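Local structure of endo-1,3-beta-glucanase, family GH16 (Zobellia galactanivorans, 4BPZ) at residues E28-W42 and S78-K90. The protein probably hydrolyses internal beta-1,3-glucosidic linkages in glucans such as algal laminarin, this piece being its calcium-binding family GH16 catalytic domain. The protein carries 1 engineered substitution. Residues are numbered along the deposited sequence; the frame is centred on the assembly and turned at random. Where two conformers were deposited one is given.
Sequences EKWHYQVIPPNNGSW and STKDYTSARLNSK
His31 and Asn88 form a hydrogen-bonded antiparallel pair, His31 N giving a nearly straight bond to Asn88 O and His31 O receiving Asn88 N. Outward along the ladder, Lys90 N bonds to Lys29 O and Gln33 N to Arg86 O.

Among the apolar contacts, in one of its two modelled conformers Leu87 lays CD2 over one face of the Tyr32 ring in a CH-pi contact.

Arg86 carries one group of side-chain contacts. Its extended chain, CG anti to the backbone N (chi1 177°), brings NE to Gln33 OE1 (2.8 Å), which lies in the guanidinium plane, while Trp42 CZ3 sits over one guanidinium face, 3.5 Å from Arg86 CZ. Cutting this side chain back to an alanine is likely to cost Gln33 OE1 its NE donor and Glu123 its salt-bridge partner, and to open a gap beside Trp42. In a second group, Ser78 OG bonds to Gly40 O (2.6 Å) and Lys80 NZ to Ser41 OG (2.7 Å), tying the type I' turn at Asn38-Ser41 to strand 78-80.

In this GH16 beta-sandwich, strand 30-32 pairs antiparallel with residues 87-89 of strand 82-93, which also pairs with strands 48-50, 63-75 and 222-230, and Arg86 contributes to the glycan pocket.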
loop_
_atom_site.group_PDB
_atom_site.type_symbol
_atom_site.label_atom_id
_atom_site.label_comp_id
_atom_site.label_asym_id
_atom_site.label_seq_id
_atom_site.Cartn_x
_atom_site.Cartn_y
_atom_site.Cartn_z
ATOM N N GLU A 28 1.217 -8.811 15.970
ATOM C CA GLU A 28 -0.191 -9.188 15.933
ATOM C C GLU A 28 -0.992 -8.457 14.889
ATOM O O GLU A 28 -2.085 -8.910 14.518
ATOM C CB GLU A 28 -0.862 -8.928 17.300
ATOM C CG GLU A 28 -0.412 -9.833 18.458
ATOM C CD GLU A 28 -1.065 -9.516 19.853
ATOM O OE1 GLU A 28 -2.005 -8.667 19.982
ATOM O OE2 GLU A 28 -0.631 -10.141 20.871
ATOM N N LYS A 29 -0.438 -7.376 14.362
ATOM C CA LYS A 29 -1.145 -6.484 13.413
ATOM C C LYS A 29 -0.539 -6.573 11.994
ATOM O O LYS A 29 -1.262 -6.309 11.064
ATOM C CB LYS A 29 -1.082 -5.018 13.893
ATOM C CG LYS A 29 -1.807 -4.749 15.216
ATOM C CD LYS A 29 -1.908 -3.251 15.581
ATOM C CE LYS A 29 -2.498 -3.067 16.928
ATOM N NZ LYS A 29 -3.933 -3.439 16.980
ATOM N N TRP A 30 0.780 -6.798 11.911
ATOM C CA TRP A 30 1.462 -6.587 10.632
ATOM C C TRP A 30 2.255 -7.792 10.266
ATOM O O TRP A 30 3.017 -8.340 11.107
ATOM C CB TRP A 30 2.392 -5.342 10.785
ATOM C CG TRP A 30 1.654 -4.100 11.094
ATOM C CD1 TRP A 30 1.652 -3.476 12.290
ATOM C CD2 TRP A 30 0.723 -3.398 10.243
ATOM N NE1 TRP A 30 0.817 -2.414 12.306
ATOM C CE2 TRP A 30 0.212 -2.356 11.039
ATOM C CE3 TRP A 30 0.259 -3.567 8.926
ATOM C CZ2 TRP A 30 -0.739 -1.449 10.567
ATOM C CZ3 TRP A 30 -0.717 -2.654 8.474
ATOM C CH2 TRP A 30 -1.187 -1.638 9.238
ATOM N N HIS A 31 2.163 -8.199 9.006
ATOM C CA HIS A 31 2.936 -9.299 8.401
ATOM C C HIS A 31 3.928 -8.698 7.386
ATOM O O HIS A 31 3.557 -7.839 6.602
ATOM C CB HIS A 31 1.921 -10.180 7.646
ATOM C CG HIS A 31 2.558 -11.272 6.831
ATOM N ND1 HIS A 31 3.104 -12.380 7.373
ATOM C CD2 HIS A 31 2.747 -11.359 5.470
ATOM C CE1 HIS A 31 3.602 -13.148 6.404
ATOM N NE2 HIS A 31 3.354 -12.558 5.230
ATOM N N TYR A 32 5.133 -9.174 7.402
ATOM C CA TYR A 32 6.134 -8.756 6.401
ATOM C C TYR A 32 6.136 -9.664 5.213
ATOM O O TYR A 32 6.142 -10.897 5.356
ATOM C CB TYR A 32 7.496 -8.791 6.985
ATOM C CG TYR A 32 7.802 -7.701 7.969
ATOM C CD1 TYR A 32 7.526 -7.814 9.296
ATOM C CD2 TYR A 32 8.330 -6.484 7.467
ATOM C CE1 TYR A 32 7.915 -6.726 10.195
ATOM C CE2 TYR A 32 8.631 -5.449 8.270
ATOM C CZ TYR A 32 8.559 -5.595 9.591
ATOM O OH TYR A 32 8.907 -4.546 10.460
ATOM N N GLN A 33 6.243 -9.070 4.024
ATOM C CA GLN A 33 6.601 -9.843 2.832
ATOM C C GLN A 33 8.040 -9.648 2.577
ATOM O O GLN A 33 8.579 -8.526 2.486
ATOM C CB GLN A 33 5.767 -9.352 1.656
ATOM C CG GLN A 33 4.320 -9.752 1.794
ATOM C CD GLN A 33 3.525 -9.387 0.530
ATOM O OE1 GLN A 33 3.007 -8.273 0.353
ATOM N NE2 GLN A 33 3.428 -10.365 -0.420
ATOM N N VAL A 34 8.738 -10.761 2.349
ATOM C CA VAL A 34 10.162 -10.774 2.022
ATOM C C VAL A 34 10.507 -11.641 0.833
ATOM O O VAL A 34 11.532 -11.461 0.182
ATOM C CB VAL A 34 11.096 -11.159 3.219
ATOM C CG1 VAL A 34 10.740 -10.318 4.453
ATOM C CG2 VAL A 34 11.015 -12.646 3.566
ATOM N N ILE A 35 9.654 -12.631 0.522
ATOM C CA ILE A 35 9.926 -13.573 -0.593
ATOM C C ILE A 35 9.509 -12.875 -1.905
ATOM O O ILE A 35 8.332 -12.504 -2.047
ATOM C CB ILE A 35 9.126 -14.855 -0.450
ATOM C CG1 ILE A 35 9.536 -15.617 0.833
ATOM C CG2 ILE A 35 9.338 -15.751 -1.677
ATOM C CD1 ILE A 35 8.471 -16.669 1.208
ATOM N N PRO A 36 10.418 -12.723 -2.889
ATOM C CA PRO A 36 10.014 -12.067 -4.079
ATOM C C PRO A 36 9.073 -12.988 -4.843
ATOM O O PRO A 36 9.286 -14.232 -4.936
ATOM C CB PRO A 36 11.309 -11.898 -4.880
ATOM C CG PRO A 36 12.428 -12.202 -3.932
ATOM C CD PRO A 36 11.844 -12.980 -2.770
ATOM N N PRO A 37 8.019 -12.435 -5.480
ATOM C CA PRO A 37 6.981 -13.266 -6.123
ATOM C C PRO A 37 7.373 -13.672 -7.533
ATOM O O PRO A 37 6.691 -14.558 -8.053
ATOM C CB PRO A 37 5.761 -12.353 -6.228
ATOM C CG PRO A 37 6.384 -10.916 -6.217
ATOM C CD PRO A 37 7.576 -11.030 -5.300
ATOM N N ASN A 38 8.395 -13.087 -8.138
ATOM C CA ASN A 38 8.589 -13.216 -9.590
ATOM C C ASN A 38 10.045 -13.613 -9.849
ATOM O O ASN A 38 10.887 -12.765 -10.229
ATOM C CB ASN A 38 8.097 -11.838 -10.266
ATOM C CG ASN A 38 8.551 -11.585 -11.627
ATOM O OD1 ASN A 38 8.469 -12.463 -12.408
ATOM N ND2 ASN A 38 8.942 -10.271 -11.980
ATOM N N ASN A 39 10.443 -14.908 -9.590
ATOM C CA ASN A 39 11.853 -15.398 -9.936
ATOM C C ASN A 39 12.907 -14.465 -9.372
ATOM O O ASN A 39 13.817 -14.038 -10.108
ATOM C CB ASN A 39 11.946 -15.583 -11.446
ATOM C CG ASN A 39 10.946 -16.631 -11.934
ATOM O OD1 ASN A 39 10.061 -16.372 -12.781
ATOM N ND2 ASN A 39 11.033 -17.790 -11.360
ATOM N N GLY A 40 12.822 -14.090 -8.099
ATOM C CA GLY A 40 13.820 -13.324 -7.461
ATOM C C GLY A 40 13.579 -11.829 -7.484
ATOM O O GLY A 40 14.364 -11.118 -6.841
ATOM N N SER A 41 12.473 -11.392 -8.134
ATOM C CA SER A 41 12.142 -9.958 -8.218
ATOM C C SER A 41 10.704 -9.692 -7.794
ATOM O O SER A 41 9.863 -10.616 -7.794
ATOM C CB SER A 41 12.344 -9.488 -9.665
ATOM O OG SER A 41 13.721 -9.685 -10.083
ATOM N N TRP A 42 10.435 -8.413 -7.545
ATOM C CA TRP A 42 9.053 -7.921 -7.394
ATOM C C TRP A 42 8.522 -7.603 -8.772
ATOM O O TRP A 42 9.196 -7.838 -9.791
ATOM C CB TRP A 42 9.036 -6.784 -6.366
ATOM C CG TRP A 42 9.225 -7.393 -4.991
ATOM C CD1 TRP A 42 10.388 -7.714 -4.356
ATOM C CD2 TRP A 42 8.146 -7.895 -4.175
ATOM N NE1 TRP A 42 10.093 -8.442 -3.177
ATOM C CE2 TRP A 42 8.745 -8.556 -3.078
ATOM C CE3 TRP A 42 6.770 -7.888 -4.306
ATOM C CZ2 TRP A 42 7.963 -9.217 -2.087
ATOM C CZ3 TRP A 42 6.000 -8.540 -3.297
ATOM C CH2 TRP A 42 6.590 -9.178 -2.218
ATOM N N SER A 78 19.257 -13.913 -5.322
ATOM C CA SER A 78 18.829 -12.752 -6.129
ATOM C C SER A 78 19.391 -11.516 -5.466
ATOM O O SER A 78 19.011 -11.246 -4.329
ATOM C CB SER A 78 17.356 -12.724 -6.217
ATOM O OG SER A 78 16.956 -11.435 -6.807
ATOM N N THR A 79 20.268 -10.745 -6.122
ATOM C CA THR A 79 20.817 -9.510 -5.520
ATOM C C THR A 79 20.098 -8.324 -6.098
ATOM O O THR A 79 19.883 -8.282 -7.355
ATOM C CB THR A 79 22.301 -9.430 -5.814
ATOM O OG1 THR A 79 22.940 -10.614 -5.251
ATOM C CG2 THR A 79 22.927 -8.208 -5.182
ATOM N N LYS A 80 19.748 -7.395 -5.235
ATOM C CA LYS A 80 19.174 -6.138 -5.664
ATOM C C LYS A 80 20.006 -5.028 -5.039
ATOM O O LYS A 80 20.799 -5.237 -4.108
ATOM C CB LYS A 80 17.702 -6.005 -5.196
ATOM C CG LYS A 80 16.771 -7.039 -5.759
ATOM C CD LYS A 80 16.572 -6.853 -7.284
ATOM C CE LYS A 80 15.692 -7.974 -7.854
ATOM N NZ LYS A 80 15.711 -8.026 -9.299
ATOM N N ASP A 81 19.793 -3.826 -5.571
ATOM C CA ASP A 81 20.599 -2.651 -5.174
ATOM C C ASP A 81 19.888 -1.759 -4.157
ATOM O O ASP A 81 20.468 -0.759 -3.720
ATOM C CB ASP A 81 20.870 -1.793 -6.423
ATOM C CG ASP A 81 21.784 -2.474 -7.398
ATOM O OD1 ASP A 81 22.527 -3.402 -6.978
ATOM O OD2 ASP A 81 21.758 -2.077 -8.586
ATOM N N TYR A 82 18.641 -2.081 -3.763
ATOM C CA TYR A 82 17.870 -1.318 -2.817
ATOM C C TYR A 82 17.165 -2.270 -1.889
ATOM O O TYR A 82 16.760 -3.365 -2.319
ATOM C CB TYR A 82 16.809 -0.403 -3.482
ATOM C CG TYR A 82 17.430 0.532 -4.500
ATOM C CD1 TYR A 82 17.595 0.096 -5.839
ATOM C CD2 TYR A 82 17.924 1.762 -4.147
ATOM C CE1 TYR A 82 18.272 0.902 -6.774
ATOM C CE2 TYR A 82 18.586 2.617 -5.068
ATOM C CZ TYR A 82 18.729 2.165 -6.363
ATOM O OH TYR A 82 19.400 2.973 -7.241
ATOM N N THR A 83 16.898 -1.815 -0.689
ATOM C CA THR A 83 16.021 -2.550 0.274
ATOM C C THR A 83 14.942 -1.635 0.756
ATOM O O THR A 83 15.084 -0.380 0.784
ATOM C CB THR A 83 16.887 -3.058 1.493
ATOM O OG1 THR A 83 17.428 -1.929 2.141
ATOM C CG2 THR A 83 17.920 -4.035 1.083
ATOM N N SER A 84 13.812 -2.213 1.159
ATOM C CA SER A 84 12.678 -1.480 1.681
ATOM C C SER A 84 11.841 -2.469 2.520
ATOM O O SER A 84 12.315 -3.567 2.824
ATOM C CB SER A 84 11.914 -0.848 0.527
ATOM O OG SER A 84 10.910 -0.008 0.986
ATOM N N ALA A 85 10.621 -2.064 2.854
ATOM C CA ALA A 85 9.695 -2.970 3.545
ATOM C C ALA A 85 8.342 -2.883 2.866
ATOM O O ALA A 85 7.946 -1.867 2.291
ATOM C CB ALA A 85 9.574 -2.643 5.014
ATOM N N ARG A 86 7.638 -4.023 2.970
ATOM C CA ARG A 86 6.279 -4.211 2.422
ATOM C C ARG A 86 5.460 -4.927 3.540
ATOM O O ARG A 86 5.672 -6.127 3.754
ATOM C CB ARG A 86 6.310 -5.021 1.111
ATOM C CG ARG A 86 4.958 -5.315 0.522
ATOM C CD ARG A 86 5.154 -5.792 -0.898
ATOM N NE ARG A 86 3.893 -6.330 -1.490
ATOM C CZ ARG A 86 3.541 -6.157 -2.761
ATOM N NH1 ARG A 86 4.121 -5.286 -3.549
ATOM N NH2 ARG A 86 2.482 -6.869 -3.215
ATOM N N LEU A 87 4.608 -4.200 4.184
ATOM C CA LEU A 87 3.769 -4.699 5.296
ATOM C C LEU A 87 2.396 -5.043 4.763
ATOM O O LEU A 87 1.916 -4.430 3.800
ATOM C CB LEU A 87 3.601 -3.665 6.362
ATOM C CG LEU A 87 4.851 -3.103 6.996
ATOM C CD1 LEU A 87 4.496 -2.088 8.084
ATOM C CD2 LEU A 87 5.719 -4.187 7.538
ATOM N N ASN A 88 1.786 -6.071 5.352
ATOM C CA ASN A 88 0.368 -6.412 5.088
ATOM C C ASN A 88 -0.346 -6.440 6.394
ATOM O O ASN A 88 0.214 -6.982 7.394
ATOM C CB ASN A 88 0.220 -7.812 4.454
ATOM C CG ASN A 88 0.903 -8.024 3.123
ATOM O OD1 ASN A 88 1.466 -7.098 2.472
ATOM N ND2 ASN A 88 0.859 -9.196 2.658
ATOM N N SER A 89 -1.548 -5.904 6.483
ATOM C CA SER A 89 -2.307 -6.070 7.735
ATOM C C SER A 89 -2.689 -7.535 7.925
ATOM O O SER A 89 -3.083 -8.239 6.993
ATOM C CB SER A 89 -3.575 -5.214 7.711
ATOM O OG SER A 89 -4.490 -5.517 6.667
ATOM N N LYS A 90 -2.612 -7.924 9.216
ATOM C CA LYS A 90 -3.080 -9.213 9.740
ATOM C C LYS A 90 -4.558 -9.000 10.113
ATOM O O LYS A 90 -4.992 -9.154 11.249
ATOM C CB LYS A 90 -2.223 -9.670 10.937
ATOM C CG LYS A 90 -0.896 -10.158 10.478
ATOM C CD LYS A 90 -0.319 -11.007 11.604
ATOM C CE LYS A 90 1.032 -11.506 11.092
ATOM N NZ LYS A 90 1.779 -12.187 12.215
HETATM O O HOH W 1 -4.486 -7.833 13.667
HETATM O O HOH W 2 8.992 -6.319 4.129
#